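Local coordinates for minor capsid protein VP1 (Human bocavirus 3, PDB 5US7) that self-assembles with its size variants into the T=1 icosahedral capsid of a parvovirus, the minor form also carrying a phospholipase A2-like region, at residues E199-E204 and A212-I217; L497-G502 and N508-V513. All coordinates share one frame; numbering follows the deposited sequence.

Contact 1: E199-E204 and A212-I217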
# COMPACT_ATOMS: atom_id res chain seq x y z
N GLU A 199 53.44 5.40 -108.26
CA GLU A 199 54.87 5.15 -108.27
C GLU A 199 55.22 4.46 -106.97
O GLU A 199 54.46 4.53 -106.00
CB GLU A 199 55.63 6.47 -108.40
CG GLU A 199 55.47 7.13 -109.74
CD GLU A 199 56.11 6.33 -110.83
OE1 GLU A 199 57.22 5.84 -110.57
OE2 GLU A 199 55.52 6.18 -111.92
N LEU A 200 56.36 3.76 -106.93
CA LEU A 200 56.64 2.97 -105.74
C LEU A 200 55.54 1.94 -105.56
O LEU A 200 54.60 2.18 -104.80
CB LEU A 200 56.74 3.83 -104.47
CG LEU A 200 57.99 4.59 -104.05
CD1 LEU A 200 58.29 5.72 -104.99
CD2 LEU A 200 57.78 5.12 -102.65
N ALA A 201 55.66 0.79 -106.23
CA ALA A 201 54.59 -0.13 -106.62
C ALA A 201 53.85 0.30 -107.87
O ALA A 201 52.62 0.25 -107.92
CB ALA A 201 53.57 -0.32 -105.50
N GLU A 202 54.60 0.74 -108.88
CA GLU A 202 54.04 0.90 -110.22
C GLU A 202 53.32 -0.40 -110.64
O GLU A 202 52.14 -0.32 -110.98
CB GLU A 202 55.12 1.29 -111.23
CG GLU A 202 55.76 2.64 -111.05
CD GLU A 202 56.96 2.78 -111.95
OE1 GLU A 202 57.46 1.74 -112.44
OE2 GLU A 202 57.39 3.91 -112.22
N MET A 203 53.96 -1.57 -110.65
CA MET A 203 55.40 -1.79 -110.56
C MET A 203 55.87 -2.17 -111.95
O MET A 203 55.12 -2.80 -112.70
CB MET A 203 55.76 -2.88 -109.55
CG MET A 203 55.40 -4.28 -110.02
SD MET A 203 55.48 -5.49 -108.70
CE MET A 203 53.84 -5.30 -108.02
N GLU A 204 57.08 -1.78 -112.33
CA GLU A 204 57.57 -2.00 -113.68
C GLU A 204 58.81 -2.87 -113.67
O GLU A 204 59.79 -2.56 -112.99
CB GLU A 204 57.86 -0.67 -114.39
CG GLU A 204 58.35 -0.85 -115.81
CD GLU A 204 57.34 -1.53 -116.72
OE1 GLU A 204 56.15 -1.60 -116.36
OE2 GLU A 204 57.74 -2.00 -117.80
N ALA A 212 57.19 -5.34 -102.84
CA ALA A 212 56.89 -5.37 -101.42
C ALA A 212 55.99 -4.21 -101.02
O ALA A 212 55.17 -4.34 -100.11
CB ALA A 212 58.17 -5.35 -100.60
N ILE A 213 56.14 -3.06 -101.67
CA ILE A 213 55.26 -1.93 -101.39
C ILE A 213 53.88 -2.16 -101.99
O ILE A 213 52.88 -1.73 -101.42
CB ILE A 213 55.89 -0.62 -101.91
CG1 ILE A 213 57.15 -0.30 -101.12
CG2 ILE A 213 54.91 0.52 -101.80
CD1 ILE A 213 57.94 0.86 -101.69
N ALA A 214 53.81 -2.83 -103.13
CA ALA A 214 52.50 -3.13 -103.71
C ALA A 214 51.77 -4.16 -102.88
O ALA A 214 50.55 -4.08 -102.70
CB ALA A 214 52.66 -3.65 -105.14
N LEU A 215 52.49 -5.14 -102.38
CA LEU A 215 51.86 -6.29 -101.78
C LEU A 215 51.36 -5.96 -100.38
O LEU A 215 50.39 -6.55 -99.91
CB LEU A 215 52.87 -7.43 -101.78
CG LEU A 215 52.36 -8.84 -101.70
CD1 LEU A 215 51.47 -9.04 -102.89
CD2 LEU A 215 53.57 -9.69 -101.84
N GLN A 216 52.01 -5.00 -99.74
CA GLN A 216 51.45 -4.30 -98.59
C GLN A 216 50.66 -3.11 -99.08
O GLN A 216 51.24 -2.13 -99.54
CB GLN A 216 52.55 -3.79 -97.67
CG GLN A 216 53.19 -4.75 -96.75
CD GLN A 216 54.33 -4.08 -96.03
OE1 GLN A 216 55.08 -3.32 -96.63
NE2 GLN A 216 54.38 -4.26 -94.72
N ILE A 217 49.36 -3.12 -98.85
CA ILE A 217 48.46 -2.04 -99.23
C ILE A 217 47.17 -2.34 -98.50
O ILE A 217 46.66 -3.46 -98.56
CB ILE A 217 48.19 -1.97 -100.75
CG1 ILE A 217 49.29 -1.28 -101.53
CG2 ILE A 217 46.89 -1.26 -101.01
CD1 ILE A 217 49.05 -1.32 -103.01
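Ala-201 and Ala-214 bring the two backbones together, their CA atoms 4.7 Å apart, where an irregular loop, 199-204, with a cis peptide between Glu-202 and Met-203, runs past the last turn of helix 210-215. Gln-216 is the first residue to leave helical geometry, although its N still bonds to Ala-212 O. No hydrogen bond joins the segments, and the contact rests on apolar side chains, partly against backbone. Ala-201 CB points at the helix and lies 3.5 Å from both Ala-214 CB and Ala-214 N. A second methyl reaches the same target: Met-203 CE is 3.5 Å from Ala-214 CB, brought there by a thioether chain that is extended at chi2 and bends at chi3 (86°). Ile-213 reaches Leu-200 and Ala-201 with both branches: CG2 lies 3.4 Å from Leu-200 O and 4.0 Å from Ala-201 CB, while CD1 meets Leu-200 CB at 4.2 Å. Met-203 also packs on Ile-501 of a neighbouring subunit, and Gln-216 NE2 is hydrogen-bonded to Thr-533 O of a third. This is a short helix packed against the loop that precedes it, between strands 185-190 and 228-230 of the parvovirus jelly-roll capsid protein.

Contact 2: L497-G502 and N508-V513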
# COMPACT_ATOMS: atom_id res chain seq x y z
N LEU A 497 30.86 48.77 -95.83
CA LEU A 497 31.06 49.80 -96.83
C LEU A 497 32.28 49.50 -97.67
O LEU A 497 32.34 49.90 -98.84
CB LEU A 497 31.16 51.18 -96.18
CG LEU A 497 29.84 51.95 -96.13
CD1 LEU A 497 28.78 51.20 -95.37
CD2 LEU A 497 30.05 53.32 -95.51
N GLY A 498 33.28 48.84 -97.10
CA GLY A 498 34.12 48.05 -97.96
C GLY A 498 33.34 46.82 -98.38
O GLY A 498 33.09 45.95 -97.55
N LEU A 499 33.04 46.72 -99.67
CA LEU A 499 32.33 45.63 -100.32
C LEU A 499 32.16 46.06 -101.77
O LEU A 499 32.34 47.23 -102.11
CB LEU A 499 30.95 45.26 -99.76
CG LEU A 499 30.67 44.51 -98.45
CD1 LEU A 499 29.18 44.35 -98.30
CD2 LEU A 499 31.34 43.18 -98.42
N GLY A 500 31.80 45.10 -102.62
CA GLY A 500 31.68 45.32 -104.03
C GLY A 500 30.23 45.38 -104.49
O GLY A 500 29.29 45.34 -103.72
N ILE A 501 30.09 45.46 -105.81
CA ILE A 501 28.79 45.49 -106.45
C ILE A 501 28.83 44.45 -107.56
O ILE A 501 29.89 44.20 -108.15
CB ILE A 501 28.48 46.90 -107.00
CG1 ILE A 501 26.99 47.16 -106.98
CG2 ILE A 501 29.02 47.08 -108.41
CD1 ILE A 501 26.47 47.30 -105.56
N GLY A 502 27.70 43.82 -107.83
CA GLY A 502 27.71 42.73 -108.79
C GLY A 502 26.31 42.24 -109.09
O GLY A 502 25.35 42.54 -108.38
N ASN A 508 22.74 45.35 -107.26
CA ASN A 508 22.72 45.06 -105.84
C ASN A 508 24.06 44.53 -105.31
O ASN A 508 24.91 44.08 -106.08
CB ASN A 508 21.58 44.09 -105.56
CG ASN A 508 21.70 42.83 -106.36
OD1 ASN A 508 22.52 42.72 -107.26
ND2 ASN A 508 20.84 41.87 -106.05
N PRO A 509 24.26 44.56 -103.96
CA PRO A 509 25.61 44.44 -103.39
C PRO A 509 26.17 43.04 -103.24
O PRO A 509 25.64 42.07 -103.76
CB PRO A 509 25.45 45.09 -102.01
CG PRO A 509 24.09 44.80 -101.65
CD PRO A 509 23.29 44.89 -102.91
N THR A 510 27.27 42.96 -102.48
CA THR A 510 28.17 41.81 -102.53
C THR A 510 27.48 40.52 -102.09
O THR A 510 27.46 39.55 -102.84
CB THR A 510 29.39 42.07 -101.66
OG1 THR A 510 30.16 43.14 -102.23
CG2 THR A 510 30.24 40.84 -101.57
N TYR A 511 26.96 40.47 -100.89
CA TYR A 511 26.45 39.20 -100.40
C TYR A 511 24.99 38.95 -100.72
O TYR A 511 24.40 38.03 -100.16
CB TYR A 511 26.69 39.05 -98.90
CG TYR A 511 28.13 38.80 -98.55
CD1 TYR A 511 28.64 37.52 -98.59
CD2 TYR A 511 28.97 39.82 -98.17
CE1 TYR A 511 29.94 37.27 -98.27
CE2 TYR A 511 30.28 39.58 -97.85
CZ TYR A 511 30.76 38.30 -97.90
OH TYR A 511 32.06 38.04 -97.58
N HIS A 512 24.37 39.77 -101.57
CA HIS A 512 22.92 39.75 -101.55
C HIS A 512 22.31 38.62 -102.38
O HIS A 512 22.14 37.53 -101.84
CB HIS A 512 22.41 41.09 -102.06
CG HIS A 512 21.02 41.40 -101.61
ND1 HIS A 512 19.91 40.85 -102.20
CD2 HIS A 512 20.57 42.19 -100.62
CE1 HIS A 512 18.83 41.29 -101.59
NE2 HIS A 512 19.20 42.11 -100.62
N VAL A 513 22.11 38.82 -103.68
CA VAL A 513 21.42 37.91 -104.61
C VAL A 513 21.34 38.61 -105.97
O VAL A 513 21.36 39.84 -106.03
CB VAL A 513 20.02 37.50 -104.10
CG1 VAL A 513 19.09 37.13 -105.22
CG2 VAL A 513 20.09 36.24 -103.29
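Gly-500 N donates to Thr-510 OG1 at 2.6 Å, a bent bond (N-H...O 134°) that ties the segment 497-502 to a type I beta turn, Pro-509 to His-512. Both segments belong to the long, largely irregular C-terminal part of the chain that follows strand 466-482 of the jelly-roll fold. Gly-500 O lies 2.8 Å from the same Thr-510 OG1, on the same side as the N, so the hydroxyl faces both polar groups of this glycine. The threonine's rotation (chi1 -66°) turns OG1 to Gly-500 and leaves the CG2 methyl beside Leu-499 CD2, 4.1 Å away. Further along, Gly-502 N makes a weak but fairly straight bond to Asn-508 O; one bent and one weak backbone N-H bond thus link the glycine-rich segment to its partner.

Two apolar contacts accompany these bonds. Leu-499 lies obliquely across Thr-510, and its CD2 goes on to the Tyr-511 ring, arriving at the edge, near the ring plane, 3.8 Å from CE2. Nearer the start of the 508-513 segment, Ile-501 CB points away from the turn, but the delta methyl folds back over the Asn-508 to Pro-509 junction. The outer surroundings are other copies of the protein: Arg-489 of one neighbouring subunit packs on Leu-499, Pro-509 and His-512, while His-512 NE2 is hydrogen-bonded to Pro-218 O of another. Within the pair, Ile-501 CD1 rests 3.6 Å from Asn-508 O and 4.3 Å from Pro-509 CB.

Contact 1 closes well before contact 2 opens along the chain: the first lies in the connection between strands 185-190 and 228-230, the second in the region after strand 466-482. Their centres are 52 Å apart, on opposite sides of the chain's centre, and within one subunit they do not touch, their nearest atoms being about 40 Å apart. The capsid brings the two kinds of site together. Contact 1 of one subunit meets contact 2 of a neighbouring subunit, through pairs such as Met-203 with Ile-501, Ala-214 with Pro-509 and Ile-217 with His-512. Each subunit thus presents two complementary surfaces, consistent with repeated joining of identical copies in the 60-subunit shell.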